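Local coordinates for protein Blo t 1 allergen (Blomia tropicalis, PDB 5JT8) that acts as a mite allergen and is probably a papain-type cysteine protease, with a propeptide that is expected to keep it inactive, at residues R129-C134 with N301-G306; E162-D167 with T197-E202; Y296-N301 with G310-V315. All blocks are in the same frame, centred on the assembly; numbering follows the deposited sequence.

Interaction 1: R129-C134 with N301-G306. With NO3 (nitrate ion), chain I.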
ATOM      1  N   ARG A 129      -4.693   7.730  -4.096  1.00 30.56           N
ATOM      2  CA  ARG A 129      -4.601   8.556  -2.888  1.00 30.15           C
ATOM      3  C   ARG A 129      -3.153   8.792  -2.494  1.00 30.45           C
ATOM      4  O   ARG A 129      -2.241   8.164  -3.036  1.00 37.08           O
ATOM      5  CB  ARG A 129      -5.342   7.899  -1.723  1.00 30.61           C
ATOM      6  CG  ARG A 129      -6.682   7.263  -2.073  1.00 33.97           C
ATOM      7  CD  ARG A 129      -7.674   8.263  -2.692  1.00 37.14           C
ATOM      8  NE  ARG A 129      -9.033   7.709  -2.759  1.00 38.11           N
ATOM      9  CZ  ARG A 129     -10.047   8.272  -3.416  1.00 39.83           C
ATOM     10  NH1 ARG A 129      -9.868   9.409  -4.077  1.00 34.07           N
ATOM     11  NH2 ARG A 129     -11.242   7.698  -3.410  1.00 43.30           N
ATOM     12  N   GLN A 130      -2.940   9.669  -1.519  1.00 31.36           N
ATOM     13  CA  GLN A 130      -1.587   9.986  -1.056  1.00 38.59           C
ATOM     14  C   GLN A 130      -1.509  10.015   0.471  1.00 37.04           C
ATOM     15  O   GLN A 130      -2.078  10.899   1.091  1.00 33.10           O
ATOM     16  CB  GLN A 130      -1.133  11.337  -1.624  1.00 37.72           C
ATOM     17  CG  GLN A 130       0.361  11.586  -1.474  1.00 42.10           C
ATOM     18  CD  GLN A 130       0.877  12.724  -2.353  1.00 51.27           C
ATOM     19  OE1 GLN A 130       0.107  13.552  -2.864  1.00 53.52           O
ATOM     20  NE2 GLN A 130       2.193  12.767  -2.531  1.00 49.19           N
ATOM     21  N   GLN A 131      -0.805   9.063   1.080  1.00 34.38           N
ATOM     22  CA  GLN A 131      -0.792   8.985   2.544  1.00 33.99           C
ATOM     23  C   GLN A 131       0.067  10.087   3.175  1.00 36.24           C
ATOM     24  O   GLN A 131      -0.145  10.462   4.332  1.00 34.61           O
ATOM     25  CB  GLN A 131      -0.307   7.606   3.006  1.00 32.16           C
ATOM     26  CG  GLN A 131       1.148   7.310   2.666  1.00 30.57           C
ATOM     27  CD  GLN A 131       1.554   5.897   3.046  1.00 29.57           C
ATOM     28  OE1 GLN A 131       1.310   4.959   2.298  1.00 34.76           O
ATOM     29  NE2 GLN A 131       2.166   5.739   4.223  1.00 30.06           N
ATOM     30  N   GLY A 132       1.029  10.606   2.415  1.00 37.72           N
ATOM     31  CA  GLY A 132       1.922  11.648   2.912  1.00 35.15           C
ATOM     32  C   GLY A 132       2.792  11.191   4.078  1.00 40.10           C
ATOM     33  O   GLY A 132       3.201  10.024   4.161  1.00 34.33           O
ATOM     34  N   SER A 133       3.044  12.110   5.001  1.00 40.78           N
ATOM     35  CA  SER A 133       3.953  11.894   6.120  1.00 39.14           C
ATOM     36  C   SER A 133       3.289  11.168   7.295  1.00 39.85           C
ATOM     37  O   SER A 133       3.272  11.669   8.423  1.00 46.93           O
ATOM     38  CB  SER A 133       4.533  13.247   6.590  1.00 39.44           C
ATOM     39  N   CYS A 134       2.747   9.992   7.027  1.00 40.64           N
ATOM     40  CA  CYS A 134       1.992   9.241   8.025  1.00 40.26           C
ATOM     41  C   CYS A 134       2.039   7.763   7.639  1.00 33.55           C
ATOM     42  O   CYS A 134       1.839   7.413   6.484  1.00 41.61           O
ATOM     43  CB  CYS A 134       0.553   9.762   8.119  1.00 35.45           C
ATOM     44  SG  CYS A 134      -0.593   8.716   9.044  1.00 34.77           S
ATOM     45  N   ASN A 301      -0.647   1.739  -5.316  1.00 25.52           N
ATOM     46  CA  ASN A 301       0.088   2.298  -4.187  1.00 28.43           C
ATOM     47  C   ASN A 301      -0.635   3.554  -3.684  1.00 31.55           C
ATOM     48  O   ASN A 301      -1.554   4.041  -4.341  1.00 27.74           O
ATOM     49  CB  ASN A 301       1.531   2.605  -4.604  1.00 26.64           C
ATOM     50  CG  ASN A 301       2.488   2.732  -3.423  1.00 29.76           C
ATOM     51  OD1 ASN A 301       2.076   2.775  -2.267  1.00 29.92           O
ATOM     52  ND2 ASN A 301       3.780   2.805  -3.722  1.00 33.16           N
ATOM     53  N   SER A 302      -0.229   4.062  -2.523  1.00 32.92           N
ATOM     54  CA  SER A 302      -0.853   5.240  -1.923  1.00 28.74           C
ATOM     55  C   SER A 302       0.150   6.383  -1.741  1.00 37.39           C
ATOM     56  O   SER A 302       0.188   7.038  -0.691  1.00 29.42           O
ATOM     57  CB  SER A 302      -1.486   4.874  -0.578  1.00 27.20           C
ATOM     58  OG  SER A 302      -0.538   4.252   0.286  1.00 34.64           O
ATOM     59  N   TRP A 303       0.959   6.622  -2.772  1.00 35.56           N
ATOM     60  CA  TRP A 303       1.996   7.651  -2.710  1.00 34.32           C
ATOM     61  C   TRP A 303       1.809   8.728  -3.783  1.00 31.40           C
ATOM     62  O   TRP A 303       2.777   9.349  -4.223  1.00 35.44           O
ATOM     63  CB  TRP A 303       3.383   7.023  -2.856  1.00 30.39           C
ATOM     64  CG  TRP A 303       3.794   6.125  -1.702  1.00 30.04           C
ATOM     65  CD1 TRP A 303       3.209   6.042  -0.477  1.00 29.57           C
ATOM     66  CD2 TRP A 303       4.895   5.209  -1.686  1.00 31.97           C
ATOM     67  NE1 TRP A 303       3.874   5.134   0.303  1.00 29.22           N
ATOM     68  CE2 TRP A 303       4.909   4.598  -0.419  1.00 29.22           C
ATOM     69  CE3 TRP A 303       5.865   4.838  -2.627  1.00 34.61           C
ATOM     70  CZ2 TRP A 303       5.858   3.636  -0.057  1.00 32.55           C
ATOM     71  CZ3 TRP A 303       6.809   3.874  -2.271  1.00 31.08           C
ATOM     72  CH2 TRP A 303       6.797   3.288  -0.996  1.00 34.88           C
ATOM     73  N   GLY A 304       0.568   8.937  -4.202  1.00 31.30           N
ATOM     74  CA  GLY A 304       0.258   9.935  -5.207  1.00 36.27           C
ATOM     75  C   GLY A 304       0.506   9.428  -6.617  1.00 33.37           C
ATOM     76  O   GLY A 304       1.152   8.397  -6.822  1.00 33.79           O
ATOM     77  N   THR A 305      -0.004  10.167  -7.593  1.00 37.82           N
ATOM     78  CA  THR A 305       0.128   9.788  -9.000  1.00 40.30           C
ATOM     79  C   THR A 305       1.547  10.022  -9.510  1.00 41.60           C
ATOM     80  O   THR A 305       1.864   9.682 -10.647  1.00 42.16           O
ATOM     81  CB  THR A 305      -0.845  10.580  -9.893  1.00 39.55           C
ATOM     82  OG1 THR A 305      -0.566  11.981  -9.771  1.00 43.80           O
ATOM     83  CG2 THR A 305      -2.289  10.321  -9.485  1.00 35.53           C
ATOM     84  N   GLY A 306       2.387  10.624  -8.674  1.00 38.09           N
ATOM     85  CA  GLY A 306       3.758  10.926  -9.044  1.00 36.32           C
ATOM     86  C   GLY A 306       4.660   9.703  -8.963  1.00 37.33           C
ATOM     87  O   GLY A 306       5.719   9.679  -9.577  1.00 42.82           O
TER
HETATM   88  N   NO3 I 406     -13.005   8.838  -5.858  1.00 79.36           N
HETATM   89  O1  NO3 I 406     -12.647   8.591  -7.047  1.00 70.31           O
HETATM   90  O2  NO3 I 406     -14.007   8.244  -5.357  1.00 79.04           O
HETATM   91  O3  NO3 I 406     -12.363   9.685  -5.165  1.00 86.10           O
HETATM   92  O   HOH W   1      -4.184   4.952  -3.777  1.00 27.23           O
HETATM   93  O   HOH W   2       2.423   9.528  -0.125  1.00 39.65           O
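Gln131 and Ser302 meet twice, through backbone and through side chain. Gln131 N donates to Ser302 O at 2.9 Å. Ser302 OG donates to Gln131 OE1 at 2.8 Å, and the same OE1 takes a weak bond of 3.3 Å from Trp303 NE1, at the edge of the indole. With CG of Gln131 between backbone N and carbonyl carbon (chi1 66°) and the rest extended, the amide lies alongside the indole, their planes 61° apart. Its NE2 turns back to Cys134 O at 2.8 Å, tying both ends of the amide. Gly304 N to Arg129 O, 3.1 Å, completes this packed part.

The looser side lies at the other end. Exposed Gln130 runs along Gly304, its NE2 going to Glu74, while a water joins Arg129 N to Asn301 O. The Arg129 guanidinium leaves the contact: NH1 bonds O3 of a nitrate, probably from the crystallisation liquor, at 2.7 Å, and NH2 reaches the same oxygen weakly and makes a salt bridge with Glu147.

In papain-family proteases the equivalent glutamine lines the oxyanion hole and the equivalent asparagine steadies the catalytic histidine. Asn301 OD1 bonded to His281 and an amide of Gln131 fixed in rotation are consistent with those roles.

Interaction 2: E162-D167 with T197-E202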
ATOM      1  N   GLU A 162      -9.800   7.326   5.494  1.00 35.89           N
ATOM      2  CA  GLU A 162      -8.635   6.691   6.098  1.00 30.58           C
ATOM      3  C   GLU A 162      -8.364   7.232   7.499  1.00 31.91           C
ATOM      4  O   GLU A 162      -7.889   6.505   8.372  1.00 31.64           O
ATOM      5  CB  GLU A 162      -7.386   6.879   5.233  1.00 30.23           C
ATOM      6  CG  GLU A 162      -7.319   5.968   4.016  1.00 28.80           C
ATOM      7  CD  GLU A 162      -8.158   6.480   2.849  1.00 32.67           C
ATOM      8  OE1 GLU A 162      -8.730   7.593   2.954  1.00 34.19           O
ATOM      9  OE2 GLU A 162      -8.235   5.769   1.818  1.00 35.56           O
ATOM     10  N   GLN A 163      -8.663   8.509   7.711  1.00 33.48           N
ATOM     11  CA  GLN A 163      -8.358   9.158   8.984  1.00 35.03           C
ATOM     12  C   GLN A 163      -9.170   8.510  10.113  1.00 35.27           C
ATOM     13  O   GLN A 163      -8.682   8.364  11.238  1.00 35.94           O
ATOM     14  CB  GLN A 163      -8.634  10.667   8.908  1.00 36.82           C
ATOM     15  CG  GLN A 163      -8.160  11.489  10.116  1.00 42.70           C
ATOM     16  CD  GLN A 163      -6.652  11.516  10.263  1.00 44.39           C
ATOM     17  OE1 GLN A 163      -5.930  11.883   9.331  1.00 38.27           O
ATOM     18  NE2 GLN A 163      -6.165  11.119  11.439  1.00 39.09           N
ATOM     19  N   GLU A 164     -10.403   8.110   9.814  1.00 35.64           N
ATOM     20  CA  GLU A 164     -11.234   7.467  10.820  1.00 38.35           C
ATOM     21  C   GLU A 164     -10.607   6.128  11.217  1.00 37.57           C
ATOM     22  O   GLU A 164     -10.690   5.719  12.373  1.00 35.96           O
ATOM     23  CB  GLU A 164     -12.672   7.244  10.334  1.00 37.26           C
ATOM     24  CG  GLU A 164     -13.551   6.607  11.426  1.00 40.74           C
ATOM     25  CD  GLU A 164     -14.986   6.364  11.024  1.00 42.16           C
ATOM     26  OE1 GLU A 164     -15.330   6.551   9.833  1.00 37.69           O
ATOM     27  OE2 GLU A 164     -15.776   5.959  11.909  1.00 35.81           O
ATOM     28  N   LEU A 165      -9.994   5.443  10.257  1.00 32.97           N
ATOM     29  CA  LEU A 165      -9.280   4.208  10.559  1.00 31.05           C
ATOM     30  C   LEU A 165      -8.077   4.501  11.462  1.00 34.46           C
ATOM     31  O   LEU A 165      -7.849   3.816  12.467  1.00 36.85           O
ATOM     32  CB  LEU A 165      -8.821   3.513   9.278  1.00 30.84           C
ATOM     33  CG  LEU A 165      -9.888   2.763   8.482  1.00 28.85           C
ATOM     34  CD1 LEU A 165      -9.320   2.243   7.173  1.00 26.97           C
ATOM     35  CD2 LEU A 165     -10.516   1.617   9.320  1.00 32.93           C
ATOM     36  N   VAL A 166      -7.326   5.534  11.104  1.00 34.70           N
ATOM     37  CA  VAL A 166      -6.114   5.897  11.824  1.00 33.58           C
ATOM     38  C   VAL A 166      -6.407   6.175  13.292  1.00 40.84           C
ATOM     39  O   VAL A 166      -5.665   5.745  14.181  1.00 41.34           O
ATOM     40  CB  VAL A 166      -5.446   7.114  11.172  1.00 34.28           C
ATOM     41  CG1 VAL A 166      -4.393   7.726  12.088  1.00 39.22           C
ATOM     42  CG2 VAL A 166      -4.842   6.719   9.820  1.00 32.80           C
ATOM     43  N   ASP A 167      -7.521   6.847  13.553  1.00 36.26           N
ATOM     44  CA  ASP A 167      -7.817   7.274  14.906  1.00 38.16           C
ATOM     45  C   ASP A 167      -8.612   6.274  15.712  1.00 38.03           C
ATOM     46  O   ASP A 167      -8.419   6.157  16.915  1.00 39.28           O
ATOM     47  CB  ASP A 167      -8.561   8.592  14.865  1.00 39.72           C
ATOM     48  CG  ASP A 167      -7.739   9.676  14.229  1.00 44.58           C
ATOM     49  OD1 ASP A 167      -6.501   9.519  14.168  1.00 48.35           O
ATOM     50  OD2 ASP A 167      -8.331  10.674  13.785  1.00 44.78           O
ATOM     51  N   THR A 197     -18.223  -1.396  12.706  1.00 33.15           N
ATOM     52  CA  THR A 197     -18.577   0.025  12.863  1.00 35.42           C
ATOM     53  C   THR A 197     -18.897   0.688  11.522  1.00 34.41           C
ATOM     54  O   THR A 197     -19.816   1.487  11.419  1.00 34.82           O
ATOM     55  CB  THR A 197     -17.429   0.800  13.537  1.00 36.16           C
ATOM     56  OG1 THR A 197     -17.112   0.180  14.789  1.00 38.51           O
ATOM     57  CG2 THR A 197     -17.795   2.282  13.772  1.00 41.21           C
ATOM     58  N   GLY A 198     -18.135   0.325  10.492  1.00 35.74           N
ATOM     59  CA  GLY A 198     -18.219   0.971   9.192  1.00 35.44           C
ATOM     60  C   GLY A 198     -17.486   2.302   9.142  1.00 32.50           C
ATOM     61  O   GLY A 198     -17.217   2.904  10.173  1.00 34.57           O
ATOM     62  N   LEU A 199     -17.158   2.762   7.934  1.00 33.04           N
ATOM     63  CA  LEU A 199     -16.464   4.037   7.754  1.00 33.54           C
ATOM     64  C   LEU A 199     -17.359   5.081   7.110  1.00 32.06           C
ATOM     65  O   LEU A 199     -18.119   4.761   6.201  1.00 33.50           O
ATOM     66  CB  LEU A 199     -15.211   3.863   6.893  1.00 29.73           C
ATOM     67  CG  LEU A 199     -14.056   3.061   7.476  1.00 35.97           C
ATOM     68  CD1 LEU A 199     -13.033   2.746   6.368  1.00 30.91           C
ATOM     69  CD2 LEU A 199     -13.417   3.828   8.627  1.00 37.15           C
ATOM     70  N   VAL A 200     -17.271   6.326   7.574  1.00 33.69           N
ATOM     71  CA  VAL A 200     -17.953   7.417   6.889  1.00 35.26           C
ATOM     72  C   VAL A 200     -17.072   7.853   5.723  1.00 40.48           C
ATOM     73  O   VAL A 200     -15.910   7.446   5.623  1.00 33.28           O
ATOM     74  CB  VAL A 200     -18.241   8.633   7.804  1.00 37.14           C
ATOM     75  CG1 VAL A 200     -19.177   8.247   8.945  1.00 38.44           C
ATOM     76  CG2 VAL A 200     -16.942   9.246   8.321  1.00 37.55           C
ATOM     77  N   GLU A 201     -17.616   8.690   4.851  1.00 36.85           N
ATOM     78  CA  GLU A 201     -16.838   9.197   3.726  1.00 37.71           C
ATOM     79  C   GLU A 201     -15.815  10.235   4.160  1.00 37.97           C
ATOM     80  O   GLU A 201     -15.953  10.883   5.212  1.00 37.35           O
ATOM     81  CB  GLU A 201     -17.750   9.809   2.669  1.00 45.18           C
ATOM     82  CG  GLU A 201     -18.461   8.808   1.774  1.00 48.35           C
ATOM     83  CD  GLU A 201     -19.629   9.463   1.055  1.00 57.53           C
ATOM     84  OE1 GLU A 201     -20.620   9.807   1.742  1.00 53.83           O
ATOM     85  OE2 GLU A 201     -19.541   9.659  -0.178  1.00 58.30           O
ATOM     86  N   GLU A 202     -14.796  10.380   3.320  1.00 35.35           N
ATOM     87  CA  GLU A 202     -13.768  11.400   3.457  1.00 37.01           C
ATOM     88  C   GLU A 202     -14.293  12.788   3.851  1.00 43.84           C
ATOM     89  O   GLU A 202     -13.721  13.442   4.725  1.00 42.09           O
ATOM     90  CB  GLU A 202     -12.981  11.491   2.139  1.00 37.81           C
ATOM     91  CG  GLU A 202     -11.913  12.554   2.125  1.00 40.09           C
ATOM     92  CD  GLU A 202     -10.754  12.225   3.042  1.00 36.09           C
ATOM     93  OE1 GLU A 202     -10.608  11.045   3.405  1.00 43.57           O
ATOM     94  OE2 GLU A 202      -9.989  13.145   3.390  1.00 48.81           O
TER
HETATM   95  O   HOH W   3      -9.779   9.382   1.347  1.00 43.56           O
HETATM   96  O   HOH W   4      -9.790  10.457   6.099  1.00 37.25           O
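Gly198 brings its carbonyl O to 3.8 Å from Glu164 OE2, and Arg222 NH1 serves both oxygens. The positive phi of Gly198 suits glycine. Leu199 follows, sliding past Glu164 in the opposite direction so that its CD2 lies against the aliphatic part of that side chain. It also crosses Leu165 at about a right angle, Leu165 CG meeting Leu199 CD2 at 3.7 Å.

At Val200 the backbone N donates to Glu164 OE1 at 3.0 Å, nearly straight (165°) and almost along the C-O bond. Glu164 gets there fully stretched, CG anti to its N (chi1 -178°). OE2 of the same carboxylate takes a salt bridge from Arg222 and a hydrogen bond from Tyr193, so a buried charge is gripped at both oxygens.

Glu202 bends at chi2 (69°) toward Glu162. Its OE1 lies 4.0 Å from Glu162 OE1. A water sits between them, 2.6 Å from Glu162 OE1 and 2.8 Å from Glu202 OE1. Two carboxylates this near may raise the proton affinity of one. A second water links Glu202 OE1 to Gln163 N, and Tyr207 N holds OE2.

In this helical part of the papain-like protease, helix 162-168 meets the loop after helix 187-196: Leu165 and Leu199 pack on Tyr193 of that helix, Glu162 leans on Phe140 and Ala143 of helix 139-154 alongside, and Leu199 pairs by backbone with Tyr223.

Interaction 3: Y296-N301 with G310-V315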
ATOM      1  N   TYR A 296       3.965 -10.027 -14.550  1.00 29.08           N
ATOM      2  CA  TYR A 296       4.010  -9.007 -13.505  1.00 28.25           C
ATOM      3  C   TYR A 296       2.708  -8.869 -12.736  1.00 26.84           C
ATOM      4  O   TYR A 296       1.653  -9.309 -13.180  1.00 26.99           O
ATOM      5  CB  TYR A 296       4.388  -7.641 -14.093  1.00 29.14           C
ATOM      6  CG  TYR A 296       3.400  -7.129 -15.114  1.00 31.34           C
ATOM      7  CD1 TYR A 296       2.265  -6.408 -14.729  1.00 32.05           C
ATOM      8  CD2 TYR A 296       3.592  -7.382 -16.469  1.00 32.69           C
ATOM      9  CE1 TYR A 296       1.349  -5.934 -15.687  1.00 36.41           C
ATOM     10  CE2 TYR A 296       2.691  -6.934 -17.421  1.00 36.06           C
ATOM     11  CZ  TYR A 296       1.569  -6.205 -17.031  1.00 36.06           C
ATOM     12  OH  TYR A 296       0.685  -5.757 -18.001  1.00 34.35           O
ATOM     13  N   TRP A 297       2.821  -8.254 -11.571  1.00 26.10           N
ATOM     14  CA  TRP A 297       1.690  -7.864 -10.754  1.00 27.52           C
ATOM     15  C   TRP A 297       1.356  -6.399 -11.023  1.00 25.30           C
ATOM     16  O   TRP A 297       2.253  -5.601 -11.295  1.00 28.75           O
ATOM     17  CB  TRP A 297       2.011  -8.021  -9.275  1.00 29.62           C
ATOM     18  CG  TRP A 297       2.226  -9.402  -8.790  1.00 23.84           C
ATOM     19  CD1 TRP A 297       3.388  -9.937  -8.325  1.00 25.86           C
ATOM     20  CD2 TRP A 297       1.236 -10.422  -8.673  1.00 26.00           C
ATOM     21  NE1 TRP A 297       3.189 -11.246  -7.946  1.00 26.35           N
ATOM     22  CE2 TRP A 297       1.873 -11.565  -8.151  1.00 29.71           C
ATOM     23  CE3 TRP A 297      -0.126 -10.486  -8.975  1.00 29.70           C
ATOM     24  CZ2 TRP A 297       1.189 -12.741  -7.897  1.00 22.55           C
ATOM     25  CZ3 TRP A 297      -0.800 -11.670  -8.738  1.00 22.02           C
ATOM     26  CH2 TRP A 297      -0.144 -12.770  -8.198  1.00 21.99           C
ATOM     27  N   ILE A 298       0.087  -6.032 -10.917  1.00 24.75           N
ATOM     28  CA  ILE A 298      -0.270  -4.609 -10.923  1.00 32.67           C
ATOM     29  C   ILE A 298      -0.567  -4.133  -9.502  1.00 28.83           C
ATOM     30  O   ILE A 298      -1.500  -4.614  -8.842  1.00 29.00           O
ATOM     31  CB  ILE A 298      -1.473  -4.312 -11.816  1.00 25.33           C
ATOM     32  CG1 ILE A 298      -1.291  -4.960 -13.201  1.00 28.43           C
ATOM     33  CG2 ILE A 298      -1.677  -2.804 -11.923  1.00 25.93           C
ATOM     34  CD1 ILE A 298      -2.552  -4.939 -14.072  1.00 26.53           C
ATOM     35  N   ILE A 299       0.245  -3.193  -9.034  1.00 25.61           N
ATOM     36  CA  ILE A 299       0.175  -2.714  -7.658  1.00 24.19           C
ATOM     37  C   ILE A 299      -0.413  -1.320  -7.564  1.00 27.05           C
ATOM     38  O   ILE A 299       0.091  -0.375  -8.176  1.00 27.37           O
ATOM     39  CB  ILE A 299       1.572  -2.727  -7.011  1.00 32.84           C
ATOM     40  CG1 ILE A 299       1.991  -4.173  -6.733  1.00 33.87           C
ATOM     41  CG2 ILE A 299       1.593  -1.920  -5.713  1.00 26.26           C
ATOM     42  CD1 ILE A 299       3.359  -4.294  -6.095  1.00 42.25           C
ATOM     43  N   ARG A 300      -1.496  -1.190  -6.808  1.00 24.94           N
ATOM     44  CA  ARG A 300      -2.021   0.137  -6.490  1.00 24.51           C
ATOM     45  C   ARG A 300      -1.402   0.650  -5.199  1.00 26.95           C
ATOM     46  O   ARG A 300      -1.612   0.071  -4.119  1.00 24.58           O
ATOM     47  CB  ARG A 300      -3.539   0.115  -6.353  1.00 27.34           C
ATOM     48  CG  ARG A 300      -4.118   1.395  -5.778  1.00 29.58           C
ATOM     49  CD  ARG A 300      -5.615   1.275  -5.628  1.00 27.88           C
ATOM     50  NE  ARG A 300      -6.190   2.405  -4.902  1.00 30.65           N
ATOM     51  CZ  ARG A 300      -6.854   3.403  -5.477  1.00 30.60           C
ATOM     52  NH1 ARG A 300      -7.027   3.431  -6.795  1.00 31.10           N
ATOM     53  NH2 ARG A 300      -7.344   4.377  -4.733  1.00 32.72           N
ATOM     54  N   ASN A 301      -0.647   1.739  -5.316  1.00 25.52           N
ATOM     55  CA  ASN A 301       0.088   2.298  -4.187  1.00 28.43           C
ATOM     56  C   ASN A 301      -0.635   3.554  -3.684  1.00 31.55           C
ATOM     57  O   ASN A 301      -1.554   4.041  -4.341  1.00 27.74           O
ATOM     58  CB  ASN A 301       1.531   2.605  -4.604  1.00 26.64           C
ATOM     59  CG  ASN A 301       2.488   2.732  -3.423  1.00 29.76           C
ATOM     60  OD1 ASN A 301       2.076   2.775  -2.267  1.00 29.92           O
ATOM     61  ND2 ASN A 301       3.780   2.805  -3.722  1.00 33.16           N
ATOM     62  N   GLY A 310       1.456   6.739 -12.911  1.00 36.73           N
ATOM     63  CA  GLY A 310       0.203   7.277 -12.407  1.00 33.01           C
ATOM     64  C   GLY A 310      -0.222   6.693 -11.063  1.00 35.00           C
ATOM     65  O   GLY A 310      -1.415   6.628 -10.755  1.00 32.99           O
ATOM     66  N   GLY A 311       0.743   6.271 -10.252  1.00 31.07           N
ATOM     67  CA  GLY A 311       0.446   5.799  -8.905  1.00 31.54           C
ATOM     68  C   GLY A 311       0.390   4.284  -8.825  1.00 34.30           C
ATOM     69  O   GLY A 311       0.228   3.704  -7.738  1.00 35.19           O
ATOM     70  N   TYR A 312       0.518   3.650  -9.989  1.00 33.29           N
ATOM     71  CA  TYR A 312       0.511   2.192 -10.112  1.00 31.03           C
ATOM     72  C   TYR A 312       1.912   1.685 -10.453  1.00 30.33           C
ATOM     73  O   TYR A 312       2.659   2.346 -11.165  1.00 31.26           O
ATOM     74  CB  TYR A 312      -0.505   1.745 -11.181  1.00 31.75           C
ATOM     75  CG  TYR A 312      -1.953   1.942 -10.757  1.00 31.97           C
ATOM     76  CD1 TYR A 312      -2.617   0.966 -10.027  1.00 28.78           C
ATOM     77  CD2 TYR A 312      -2.641   3.109 -11.065  1.00 34.19           C
ATOM     78  CE1 TYR A 312      -3.929   1.137  -9.628  1.00 28.79           C
ATOM     79  CE2 TYR A 312      -3.959   3.286 -10.671  1.00 30.64           C
ATOM     80  CZ  TYR A 312      -4.587   2.295  -9.937  1.00 31.65           C
ATOM     81  OH  TYR A 312      -5.892   2.447  -9.533  1.00 32.07           O
ATOM     82  N   GLY A 313       2.267   0.510  -9.943  1.00 29.63           N
ATOM     83  CA  GLY A 313       3.580  -0.044 -10.206  1.00 28.18           C
ATOM     84  C   GLY A 313       3.499  -1.460 -10.720  1.00 33.99           C
ATOM     85  O   GLY A 313       2.490  -2.136 -10.520  1.00 31.47           O
ATOM     86  N   TYR A 314       4.566  -1.916 -11.371  1.00 28.61           N
ATOM     87  CA  TYR A 314       4.584  -3.254 -11.920  1.00 28.53           C
ATOM     88  C   TYR A 314       5.763  -4.050 -11.374  1.00 29.36           C
ATOM     89  O   TYR A 314       6.920  -3.662 -11.548  1.00 29.63           O
ATOM     90  CB  TYR A 314       4.612  -3.195 -13.448  1.00 34.54           C
ATOM     91  CG  TYR A 314       3.463  -2.384 -14.023  1.00 38.97           C
ATOM     92  CD1 TYR A 314       2.189  -2.926 -14.122  1.00 34.22           C
ATOM     93  CD2 TYR A 314       3.647  -1.065 -14.434  1.00 45.62           C
ATOM     94  CE1 TYR A 314       1.137  -2.194 -14.633  1.00 34.09           C
ATOM     95  CE2 TYR A 314       2.599  -0.321 -14.952  1.00 49.84           C
ATOM     96  CZ  TYR A 314       1.345  -0.899 -15.052  1.00 49.49           C
ATOM     97  OH  TYR A 314       0.293  -0.173 -15.560  1.00 59.06           O
ATOM     98  N   VAL A 315       5.463  -5.155 -10.696  1.00 27.71           N
ATOM     99  CA  VAL A 315       6.513  -6.015 -10.161  1.00 27.89           C
ATOM    100  C   VAL A 315       6.395  -7.425 -10.714  1.00 27.93           C
ATOM    101  O   VAL A 315       5.312  -7.997 -10.734  1.00 29.47           O
ATOM    102  CB  VAL A 315       6.476  -6.099  -8.600  1.00 35.53           C
ATOM    103  CG1 VAL A 315       7.551  -7.078  -8.086  1.00 27.32           C
ATOM    104  CG2 VAL A 315       6.675  -4.743  -7.987  1.00 34.73           C
TER
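Ile299 and Gly313 form the central rung of an antiparallel ladder, with Ile299 N to Gly313 O and Gly313 N to Ile299 O both at 2.9 Å. The next hydrogen-bonded pair is less even: Trp297 N reaches Val315 O at 2.6 Å, whereas Val315 N stands 3.3 Å from Trp297 O. Asn301 N to Gly311 O adds one more bond just beyond the strands, at the loop end, where the backbone angles of Gly311 call for glycine. CA-H...O contacts, such as Tyr314 CA to Trp297 O, fill in between the rungs.

Aromatic contacts gather on the face that carries Ile298, Arg300, Tyr312 and Tyr314. Tyr314 turns an edge toward the face of Tyr296 in an offset edge-to-face pair, centroids 5.3 Å apart and planes at 85°. The Tyr296 ring reaches this place because its CG sits between backbone N and carbonyl carbon (chi1 61°). Ile298 runs side by side with Tyr314, its CG1 3.9 Å from Tyr314 CE1, at the ring's edge. On the other face, Ile299 CD1 touches Val315 CG2 at 3.8 Å.

The polar side-chain link is Arg300 NH1 to Tyr312 OH, 3.1 Å, made near the guanidinium plane. Arg300 is stretched from CG to NE, and its CB rests 3.5 Å from Tyr312 CE1 on the way. Thr126 O takes a further bond from NH1, and Arg127 O one from NH2. Arg120 adds a cation-pi contact on Tyr312 and a hydrogen bond to Tyr314 OH.

In the papain-like sheet, where strand 281-291 flanks this hairpin of strands 294-300 and 312-316, backbone bonds set the register while the side chains differ by face: apolar contact between Ile299 and Val315 on one, and on the other Ile298 and the tyrosine rings beside a buried Arg300 guanidinium met by one hydroxyl and two backbone carbonyls.

How the interactions relate
Interactions 1 and 3 lie deep, their centres about 9 and 10 Å from the chain's centre; interaction 2 is farther out, at about 17 Å, although its touching residues are also mostly buried. Interactions 1 and 3 share Asn301, where the strand of interaction 3 runs out into the loop of interaction 1, and they touch again where Arg129 CG packs on Arg300 NH2. Interaction 1 joins two loops by polar bonds beside the probable active site, with Arg129, partly exposed, at its outer end. Interaction 3 is regular sheet, with the largest buried area of the three. Interaction 2, across the chain's centre from interaction 3, joins helix to loop through leucines, waters and glutamates.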